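Local coordinates for protein enoyl-CoA hydratase subunit II (PDB 2EJ5) that probably hydrates enoyl-CoA thioesters as a crotonase-fold member of the enoyl-CoA hydratase/isomerase family, perhaps in phenylacetic acid catabolism, at residues Ile5-Lys10 / Leu39-Ala44; Asn47-Val52 / Met199-Ile204; Phe118-Glu123 / Lys190-Arg195. All blocks are in the same frame, centred on the assembly; numbering follows the deposited sequence.

Contact 1: Ile5-Lys10 / Leu39-Ala44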
loop_
_atom_site.group_PDB
_atom_site.type_symbol
_atom_site.label_atom_id
_atom_site.label_comp_id
_atom_site.label_asym_id
_atom_site.label_seq_id
_atom_site.Cartn_x
_atom_site.Cartn_y
_atom_site.Cartn_z
ATOM N N ILE A 5 -28.751 -14.672 12.144
ATOM C CA ILE A 5 -28.766 -13.603 11.153
ATOM C C ILE A 5 -30.125 -13.557 10.470
ATOM O O ILE A 5 -30.947 -14.501 10.584
ATOM C CB ILE A 5 -27.665 -13.799 10.066
ATOM C CG1 ILE A 5 -28.070 -14.902 9.087
ATOM C CG2 ILE A 5 -26.269 -14.059 10.724
ATOM C CD1 ILE A 5 -27.259 -14.934 7.830
ATOM N N ARG A 6 -30.332 -12.462 9.751
ATOM C CA ARG A 6 -31.488 -12.238 8.901
ATOM C C ARG A 6 -30.934 -12.066 7.493
ATOM O O ARG A 6 -29.938 -11.349 7.277
ATOM C CB ARG A 6 -32.263 -10.997 9.386
ATOM C CG ARG A 6 -33.703 -10.861 8.898
ATOM C CD ARG A 6 -34.483 -9.871 9.822
ATOM N NE ARG A 6 -34.016 -8.491 9.685
ATOM C CZ ARG A 6 -33.862 -7.629 10.691
ATOM N NH1 ARG A 6 -34.110 -7.990 11.949
ATOM N NH2 ARG A 6 -33.422 -6.399 10.432
ATOM N N TYR A 7 -31.545 -12.781 6.552
ATOM C CA TYR A 7 -31.186 -12.702 5.162
ATOM C C TYR A 7 -32.455 -12.395 4.402
ATOM O O TYR A 7 -33.408 -13.168 4.446
ATOM C CB TYR A 7 -30.563 -14.020 4.690
ATOM C CG TYR A 7 -30.146 -14.030 3.241
ATOM C CD1 TYR A 7 -28.938 -13.434 2.822
ATOM C CD2 TYR A 7 -30.941 -14.637 2.283
ATOM C CE1 TYR A 7 -28.563 -13.448 1.482
ATOM C CE2 TYR A 7 -30.582 -14.634 0.953
ATOM C CZ TYR A 7 -29.383 -14.050 0.552
ATOM O OH TYR A 7 -29.033 -14.098 -0.782
ATOM N N GLU A 8 -32.467 -11.249 3.729
ATOM C CA GLU A 8 -33.649 -10.769 3.031
ATOM C C GLU A 8 -33.189 -10.086 1.746
ATOM O O GLU A 8 -32.359 -9.183 1.789
ATOM C CB GLU A 8 -34.372 -9.774 3.939
ATOM C CG GLU A 8 -35.816 -9.483 3.569
ATOM C CD GLU A 8 -36.497 -8.553 4.569
ATOM O OE1 GLU A 8 -36.154 -8.573 5.790
ATOM O OE2 GLU A 8 -37.387 -7.790 4.123
ATOM N N VAL A 9 -33.675 -10.555 0.606
ATOM C CA VAL A 9 -33.458 -9.858 -0.645
ATOM C C VAL A 9 -34.578 -8.797 -0.820
ATOM O O VAL A 9 -35.774 -9.117 -0.759
ATOM C CB VAL A 9 -33.367 -10.833 -1.859
ATOM C CG1 VAL A 9 -33.151 -10.090 -3.186
ATOM C CG2 VAL A 9 -32.243 -11.858 -1.659
ATOM N N LYS A 10 -34.180 -7.535 -0.965
ATOM C CA LYS A 10 -35.112 -6.447 -1.241
ATOM C C LYS A 10 -34.671 -5.780 -2.538
ATOM O O LYS A 10 -33.617 -5.136 -2.612
ATOM C CB LYS A 10 -35.172 -5.467 -0.089
ATOM C CG LYS A 10 -35.862 -6.048 1.168
ATOM C CD LYS A 10 -35.663 -5.200 2.396
ATOM C CE LYS A 10 -36.055 -3.762 2.166
ATOM N NZ LYS A 10 -37.530 -3.519 2.210
ATOM N N LEU A 39 -23.717 -16.028 2.299
ATOM C CA LEU A 39 -22.820 -15.439 1.288
ATOM C C LEU A 39 -22.780 -16.280 0.062
ATOM O O LEU A 39 -22.748 -15.770 -1.032
ATOM C CB LEU A 39 -21.395 -15.235 1.808
ATOM C CG LEU A 39 -21.206 -14.166 2.884
ATOM C CD1 LEU A 39 -19.766 -14.208 3.390
ATOM C CD2 LEU A 39 -21.664 -12.724 2.453
ATOM N N LYS A 40 -22.787 -17.603 0.233
ATOM C CA LYS A 40 -22.720 -18.496 -0.917
ATOM C C LYS A 40 -24.063 -18.433 -1.668
ATOM O O LYS A 40 -24.083 -18.477 -2.886
ATOM C CB LYS A 40 -22.361 -19.942 -0.477
ATOM C CG LYS A 40 -20.961 -20.094 0.184
ATOM C CD LYS A 40 -20.749 -21.499 0.777
ATOM C CE LYS A 40 -19.284 -21.726 1.232
ATOM N NZ LYS A 40 -18.992 -23.115 1.842
ATOM N N GLN A 41 -25.148 -18.281 -0.922
ATOM C CA GLN A 41 -26.519 -18.125 -1.460
ATOM C C GLN A 41 -26.562 -16.868 -2.356
ATOM O O GLN A 41 -26.849 -16.948 -3.559
ATOM C CB GLN A 41 -27.487 -17.990 -0.282
ATOM C CG GLN A 41 -29.006 -18.029 -0.565
ATOM C CD GLN A 41 -29.831 -18.327 0.727
ATOM O OE1 GLN A 41 -29.262 -18.625 1.804
ATOM N NE2 GLN A 41 -31.177 -18.242 0.616
ATOM N N ALA A 42 -26.204 -15.729 -1.757
ATOM C CA ALA A 42 -26.098 -14.459 -2.501
ATOM C C ALA A 42 -25.239 -14.561 -3.750
ATOM O O ALA A 42 -25.609 -14.052 -4.810
ATOM C CB ALA A 42 -25.600 -13.352 -1.572
ATOM N N GLY A 43 -24.098 -15.242 -3.648
ATOM C CA GLY A 43 -23.246 -15.471 -4.812
ATOM C C GLY A 43 -23.907 -16.302 -5.911
ATOM O O GLY A 43 -23.633 -16.088 -7.087
ATOM N N ALA A 44 -24.775 -17.242 -5.530
ATOM C CA ALA A 44 -25.361 -18.178 -6.517
ATOM C C ALA A 44 -26.663 -17.661 -7.113
ATOM O O ALA A 44 -27.088 -18.133 -8.179
ATOM C CB ALA A 44 -25.552 -19.594 -5.914
#

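Contact 2: Asn47-Val52 / Met199-Ile204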
loop_
_atom_site.group_PDB
_atom_site.type_symbol
_atom_site.label_atom_id
_atom_site.label_comp_id
_atom_site.label_asym_id
_atom_site.label_seq_id
_atom_site.Cartn_x
_atom_site.Cartn_y
_atom_site.Cartn_z
ATOM N N ASN A 47 -30.497 -13.085 -9.040
ATOM C CA ASN A 47 -31.304 -11.917 -8.748
ATOM C C ASN A 47 -30.597 -10.978 -7.768
ATOM O O ASN A 47 -31.002 -9.838 -7.630
ATOM C CB ASN A 47 -32.679 -12.307 -8.210
ATOM C CG ASN A 47 -33.603 -11.093 -8.008
ATOM O OD1 ASN A 47 -33.854 -10.301 -8.936
ATOM N ND2 ASN A 47 -34.080 -10.932 -6.791
ATOM N N VAL A 48 -29.548 -11.474 -7.097
ATOM C CA VAL A 48 -28.790 -10.681 -6.124
ATOM C C VAL A 48 -27.641 -9.989 -6.859
ATOM O O VAL A 48 -26.832 -10.649 -7.521
ATOM C CB VAL A 48 -28.242 -11.560 -4.941
ATOM C CG1 VAL A 48 -27.271 -10.733 -4.019
ATOM C CG2 VAL A 48 -29.396 -12.106 -4.113
ATOM N N ARG A 49 -27.613 -8.655 -6.801
ATOM C CA ARG A 49 -26.558 -7.887 -7.472
ATOM C C ARG A 49 -25.713 -7.063 -6.499
ATOM O O ARG A 49 -24.763 -6.430 -6.913
ATOM C CB ARG A 49 -27.144 -7.017 -8.597
ATOM C CG ARG A 49 -27.592 -7.855 -9.838
ATOM C CD ARG A 49 -28.487 -7.048 -10.749
ATOM N NE ARG A 49 -27.704 -6.128 -11.571
ATOM C CZ ARG A 49 -28.238 -5.200 -12.351
ATOM N NH1 ARG A 49 -29.582 -5.050 -12.383
ATOM N NH2 ARG A 49 -27.446 -4.395 -13.056
ATOM N N CYS A 50 -26.075 -7.057 -5.220
ATOM C CA CYS A 50 -25.309 -6.380 -4.185
ATOM C C CYS A 50 -25.602 -7.040 -2.873
ATOM O O CYS A 50 -26.705 -7.582 -2.664
ATOM C CB CYS A 50 -25.680 -4.887 -4.080
ATOM S SG CYS A 50 -24.578 -3.863 -2.997
ATOM N N VAL A 51 -24.639 -7.013 -1.974
ATOM C CA VAL A 51 -24.875 -7.542 -0.639
ATOM C C VAL A 51 -24.607 -6.473 0.374
ATOM O O VAL A 51 -23.627 -5.737 0.267
ATOM C CB VAL A 51 -23.992 -8.808 -0.314
ATOM C CG1 VAL A 51 -24.246 -9.296 1.120
ATOM C CG2 VAL A 51 -24.302 -9.925 -1.292
ATOM N N VAL A 52 -25.472 -6.377 1.375
ATOM C CA VAL A 52 -25.209 -5.475 2.481
ATOM C C VAL A 52 -25.103 -6.282 3.752
ATOM O O VAL A 52 -26.002 -7.037 4.084
ATOM C CB VAL A 52 -26.317 -4.377 2.639
ATOM C CG1 VAL A 52 -26.028 -3.442 3.865
ATOM C CG2 VAL A 52 -26.439 -3.566 1.370
ATOM N N MET A 199 -25.540 -1.571 -11.279
ATOM C CA MET A 199 -24.347 -1.504 -12.121
ATOM C C MET A 199 -24.102 -2.860 -12.791
ATOM O O MET A 199 -24.807 -3.842 -12.465
ATOM C CB MET A 199 -23.134 -1.099 -11.236
ATOM C CG MET A 199 -23.289 0.240 -10.544
ATOM S SD MET A 199 -21.686 0.872 -9.994
ATOM C CE MET A 199 -21.007 1.421 -11.577
ATOM N N PRO A 200 -23.143 -2.932 -13.742
ATOM C CA PRO A 200 -22.826 -4.208 -14.431
ATOM C C PRO A 200 -22.162 -5.207 -13.489
ATOM O O PRO A 200 -20.937 -5.277 -13.388
ATOM C CB PRO A 200 -21.834 -3.792 -15.521
ATOM C CG PRO A 200 -22.050 -2.329 -15.690
ATOM C CD PRO A 200 -22.319 -1.836 -14.280
ATOM N N THR A 201 -22.995 -5.949 -12.786
ATOM C CA THR A 201 -22.566 -6.862 -11.752
ATOM C C THR A 201 -21.460 -7.853 -12.197
ATOM O O THR A 201 -20.563 -8.168 -11.408
ATOM C CB THR A 201 -23.816 -7.633 -11.272
ATOM O OG1 THR A 201 -24.880 -6.680 -11.123
ATOM C CG2 THR A 201 -23.541 -8.320 -9.956
ATOM N N LYS A 202 -21.520 -8.330 -13.441
ATOM C CA LYS A 202 -20.498 -9.300 -13.919
ATOM C C LYS A 202 -19.131 -8.631 -14.063
ATOM O O LYS A 202 -18.106 -9.241 -13.798
ATOM C CB LYS A 202 -20.866 -9.924 -15.265
ATOM C CG LYS A 202 -22.045 -10.955 -15.203
ATOM C CD LYS A 202 -21.734 -12.212 -14.365
ATOM C CE LYS A 202 -22.766 -13.331 -14.588
ATOM N NZ LYS A 202 -24.030 -12.814 -15.107
ATOM N N ALA A 203 -19.113 -7.386 -14.526
ATOM C CA ALA A 203 -17.847 -6.620 -14.568
ATOM C C ALA A 203 -17.336 -6.370 -13.167
ATOM O O ALA A 203 -16.132 -6.428 -12.948
ATOM C CB ALA A 203 -18.007 -5.318 -15.317
ATOM N N ILE A 204 -18.238 -6.114 -12.226
ATOM C CA ILE A 204 -17.823 -5.888 -10.814
ATOM C C ILE A 204 -17.209 -7.175 -10.230
ATOM O O ILE A 204 -16.214 -7.127 -9.523
ATOM C CB ILE A 204 -18.988 -5.395 -9.924
ATOM C CG1 ILE A 204 -19.424 -3.968 -10.368
ATOM C CG2 ILE A 204 -18.585 -5.389 -8.415
ATOM C CD1 ILE A 204 -20.732 -3.524 -9.695
HETATM O O HOH W 1 -23.997 -5.073 -9.050
#

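Contact 3: Phe118-Glu123 / Lys190-Arg195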
loop_
_atom_site.group_PDB
_atom_site.type_symbol
_atom_site.label_atom_id
_atom_site.label_comp_id
_atom_site.label_asym_id
_atom_site.label_seq_id
_atom_site.Cartn_x
_atom_site.Cartn_y
_atom_site.Cartn_z
ATOM N N PHE A 118 -16.826 -2.016 0.425
ATOM C CA PHE A 118 -17.106 -0.641 0.839
ATOM C C PHE A 118 -17.510 -0.667 2.298
ATOM O O PHE A 118 -18.107 -1.675 2.753
ATOM C CB PHE A 118 -18.273 -0.064 0.019
ATOM C CG PHE A 118 -18.060 -0.100 -1.475
ATOM C CD1 PHE A 118 -17.345 0.929 -2.119
ATOM C CD2 PHE A 118 -18.580 -1.135 -2.243
ATOM C CE1 PHE A 118 -17.142 0.933 -3.492
ATOM C CE2 PHE A 118 -18.393 -1.143 -3.628
ATOM C CZ PHE A 118 -17.673 -0.098 -4.262
ATOM N N ARG A 119 -17.191 0.406 3.034
ATOM C CA ARG A 119 -17.533 0.533 4.462
ATOM C C ARG A 119 -18.235 1.889 4.648
ATOM O O ARG A 119 -17.610 2.941 4.461
ATOM C CB ARG A 119 -16.274 0.499 5.365
ATOM C CG ARG A 119 -15.676 -0.935 5.638
ATOM C CD ARG A 119 -14.201 -0.900 6.123
ATOM N NE ARG A 119 -13.418 -0.471 4.977
ATOM C CZ ARG A 119 -13.157 -1.255 3.936
ATOM N NH1 ARG A 119 -13.562 -2.514 3.939
ATOM N NH2 ARG A 119 -12.507 -0.786 2.883
ATOM N N LEU A 120 -19.537 1.848 4.934
ATOM C CA LEU A 120 -20.309 3.053 5.185
ATOM C C LEU A 120 -20.416 3.105 6.688
ATOM O O LEU A 120 -21.002 2.212 7.288
ATOM C CB LEU A 120 -21.721 2.948 4.565
ATOM C CG LEU A 120 -21.845 2.630 3.079
ATOM C CD1 LEU A 120 -23.338 2.517 2.650
ATOM C CD2 LEU A 120 -21.115 3.720 2.223
ATOM N N LEU A 121 -19.857 4.137 7.290
ATOM C CA LEU A 121 -19.866 4.231 8.736
ATOM C C LEU A 121 -20.930 5.252 9.149
ATOM O O LEU A 121 -20.944 6.370 8.655
ATOM C CB LEU A 121 -18.508 4.660 9.248
ATOM C CG LEU A 121 -17.446 3.589 9.571
ATOM C CD1 LEU A 121 -17.240 2.491 8.544
ATOM C CD2 LEU A 121 -16.142 4.333 9.837
ATOM N N SER A 122 -21.817 4.839 10.038
ATOM C CA SER A 122 -22.715 5.786 10.673
ATOM C C SER A 122 -21.881 6.734 11.513
ATOM O O SER A 122 -20.759 6.388 11.913
ATOM C CB SER A 122 -23.712 5.040 11.542
ATOM O OG SER A 122 -24.130 5.904 12.564
ATOM N N GLU A 123 -22.398 7.928 11.824
ATOM C CA GLU A 123 -21.569 8.856 12.595
ATOM C C GLU A 123 -21.222 8.341 13.997
ATOM O O GLU A 123 -20.291 8.838 14.622
ATOM C CB GLU A 123 -22.155 10.277 12.649
ATOM C CG GLU A 123 -23.418 10.440 13.434
ATOM C CD GLU A 123 -23.980 11.894 13.354
ATOM O OE1 GLU A 123 -23.211 12.868 13.627
ATOM O OE2 GLU A 123 -25.186 12.048 13.031
ATOM N N LYS A 190 -29.478 2.372 1.874
ATOM C CA LYS A 190 -30.263 1.784 0.793
ATOM C C LYS A 190 -29.935 2.368 -0.577
ATOM O O LYS A 190 -29.837 1.626 -1.525
ATOM C CB LYS A 190 -31.793 1.704 1.077
ATOM C CG LYS A 190 -32.605 2.938 0.954
ATOM C CD LYS A 190 -34.164 2.628 0.928
ATOM C CE LYS A 190 -34.704 2.306 -0.464
ATOM N NZ LYS A 190 -36.214 2.319 -0.471
ATOM N N GLN A 191 -29.748 3.676 -0.689
ATOM C CA GLN A 191 -29.472 4.249 -2.010
ATOM C C GLN A 191 -28.099 3.788 -2.564
ATOM O O GLN A 191 -27.949 3.563 -3.763
ATOM C CB GLN A 191 -29.504 5.790 -1.947
ATOM C CG GLN A 191 -30.893 6.393 -1.612
ATOM C CD GLN A 191 -30.950 7.890 -1.910
ATOM O OE1 GLN A 191 -31.933 8.575 -1.570
ATOM N NE2 GLN A 191 -29.899 8.406 -2.547
ATOM N N PHE A 192 -27.105 3.666 -1.676
ATOM C CA PHE A 192 -25.749 3.216 -2.087
ATOM C C PHE A 192 -25.825 1.772 -2.584
ATOM O O PHE A 192 -25.328 1.451 -3.656
ATOM C CB PHE A 192 -24.757 3.370 -0.902
ATOM C CG PHE A 192 -23.303 3.147 -1.283
ATOM C CD1 PHE A 192 -22.554 4.179 -1.829
ATOM C CD2 PHE A 192 -22.694 1.910 -1.068
ATOM C CE1 PHE A 192 -21.212 3.982 -2.178
ATOM C CE2 PHE A 192 -21.352 1.687 -1.426
ATOM C CZ PHE A 192 -20.612 2.720 -1.975
ATOM N N ALA A 193 -26.483 0.902 -1.810
ATOM C CA ALA A 193 -26.675 -0.486 -2.216
ATOM C C ALA A 193 -27.498 -0.615 -3.500
ATOM O O ALA A 193 -27.137 -1.378 -4.394
ATOM C CB ALA A 193 -27.287 -1.315 -1.081
ATOM N N GLU A 194 -28.576 0.159 -3.632
ATOM C CA GLU A 194 -29.341 0.071 -4.858
ATOM C C GLU A 194 -28.570 0.609 -6.011
ATOM O O GLU A 194 -28.610 0.041 -7.078
ATOM C CB GLU A 194 -30.720 0.715 -4.710
ATOM C CG GLU A 194 -31.516 -0.059 -3.626
ATOM C CD GLU A 194 -32.953 0.390 -3.474
ATOM O OE1 GLU A 194 -33.284 1.529 -3.914
ATOM O OE2 GLU A 194 -33.722 -0.405 -2.878
ATOM N N ARG A 195 -27.788 1.654 -5.782
ATOM C CA ARG A 195 -26.954 2.175 -6.846
ATOM C C ARG A 195 -25.966 1.116 -7.363
ATOM O O ARG A 195 -25.799 0.981 -8.560
ATOM C CB ARG A 195 -26.226 3.430 -6.380
ATOM C CG ARG A 195 -25.030 3.738 -7.191
ATOM C CD ARG A 195 -24.288 4.953 -6.649
ATOM N NE ARG A 195 -23.283 5.391 -7.619
ATOM C CZ ARG A 195 -22.262 6.200 -7.338
ATOM N NH1 ARG A 195 -22.090 6.671 -6.100
ATOM N NH2 ARG A 195 -21.412 6.536 -8.298
#

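Contact 1: Ile5-Lys10 / Leu39-Ala44
Tyr7, on the edge strand 5-10, reaches across to Gln41 and Ala42 on the last turns of helix 29-44, and no backbone hydrogen bond joins the two segments. The tyrosine spans the gap because its CG is set anti to the backbone N (chi1 -180°), which sends the ring out from the strand toward the helix. Two partners receive it. The amide of Gln41 lies oblique to the ring, with planes 38° apart and NE2 3.7 Å from Tyr7 CE2. Ala42 comes in at the ring's edge, its CB 3.6 Å from Tyr7 OH. That hydroxyl approaches the backbone, with Tyr7 OH 3.4 Å from Ala42 N, but the angle is too poor for a hydrogen bond, so the evidence here is for van der Waals contact. The amide is anchored from its other end, where Gln41 OE1 is hydrogen-bonded to Tyr2 OH. Replacing Tyr7 by an alanine would probably open a gap beside Ala42 and leave the Gln41 amide without the ring it rests against. Around the contact, Tyr7 touches Ala38 of the same helix, Ala14 of strand 13-18 and Val48 in the loop before strand 50-55, which places its ring between helix 29-44 and the sheet.

Contact 2: Asn47-Val52 / Met199-Ile204
Arg49 and Thr201 meet through a nearly straight hydrogen bond (165°): Arg49 NE gives its N-H to Thr201 OG1 at 2.9 Å, with the oxygen essentially in the guanidinium plane. The bend at chi3 brings NE round so that its N-H points at the threonine hydroxyl, and Arg49 CG comes within 3.2 Å of Thr201 OG1. A second bond fixes the guanidinium's rotation, Arg49 NH2 reaching Met199 O at 2.8 Å, though this donor stands above the carbonyl plane, 47° out of it. Two acceptors thus hold one edge of a buried charged group, and NH2 has a further, weak hydrogen bond to Phe254 O. The site joins the chain leading into strand 50-55 to the start of helix 201-216: Pro200, centre of an inverse gamma turn, occupies the N-cap position, and Thr201 opens the first turn. The looser part of the contact is bridged by water, which donates to Arg49 O at 2.6 Å and accepts from Thr201 OG1 at 2.8 Å, so the hydroxyl donates to the water while accepting from NE. The Met199 side chain leads away from Arg49 and packs on Ile132 of the second subunit, while exposed Lys202 extends to Gly256 O.

Contact 3: Phe118-Glu123 / Lys190-Arg195
Phe192, projecting from helix 185-197, presents a different surface to each of two side chains on strand 118-122: its edge to Phe118 and a face to Leu120. The pair of rings is T-shaped. Their planes stand at 78° and the centroids are 5.2 Å apart, with the edge of Phe192 directed at the face of Phe118. The rim does the touching, for Phe192 CZ lies 3.7 Å from Phe118 CD1 and sits over the Phe118 ring near its perimeter instead of its centre. Phe192 CE2 leans on the root of the same ring, 3.7 Å from Phe118 CG.

Leu120 crosses Phe192 obliquely and covers one face. Its CD2 methyl stands 4.0 Å from the Phe192 ring centroid, only 7° off the ring normal, which meets the geometry of a CH-pi contact centred on the face. The other methyl is displaced toward the root of the ring, Leu120 CD1 being 3.8 Å from Phe192 CD2. Both branches of the leucine are therefore used.

This is helix-on-sheet packing in the crotonase fold: helix 185-197 lies against the sheet that includes strands 97-101, 118-122 and 178-180, and Phe192 reaches Val98 and Lys178 as well as its two partners here.

The first torsion of Phe192 accounts for its placement: CG is trans to the backbone N (chi1 -171°), extending the ring from the helix toward the sheet. All three residues are buried, and no hydrogen bond crosses between the segments. Leu120 is backed further by Val189 of the helix and Ile180 of the neighbouring strand. From the second subunit, Leu156 packs on Phe118 and Leu161 on Phe192, which brings this aromatic pair to the subunit interface.

In the fold
From the N terminus, contact 1 closes the first loop, returning helix 29-44 to edge strand 5-10. Contact 2 opens next, joining the lead-in to strand 50-55 to the start of helix 201-216, with 146 residues between its segments. Contact 3, which packs helix 185-197 on strand 118-122, opens and closes within that interval, so 2 and 3 nest, while contact 1 stands in series before both. All three reach the same six-stranded sheet. Contacts 1 and 2 touch, Ala42 CB lying 3.7 Å from Val51 CG2, and contacts 2 and 3 meet where Val52 CG2 is 3.4 Å from Ala193 CB. Contacts 1 and 3 do not touch. Contacts 2 and 3 also border the second subunit.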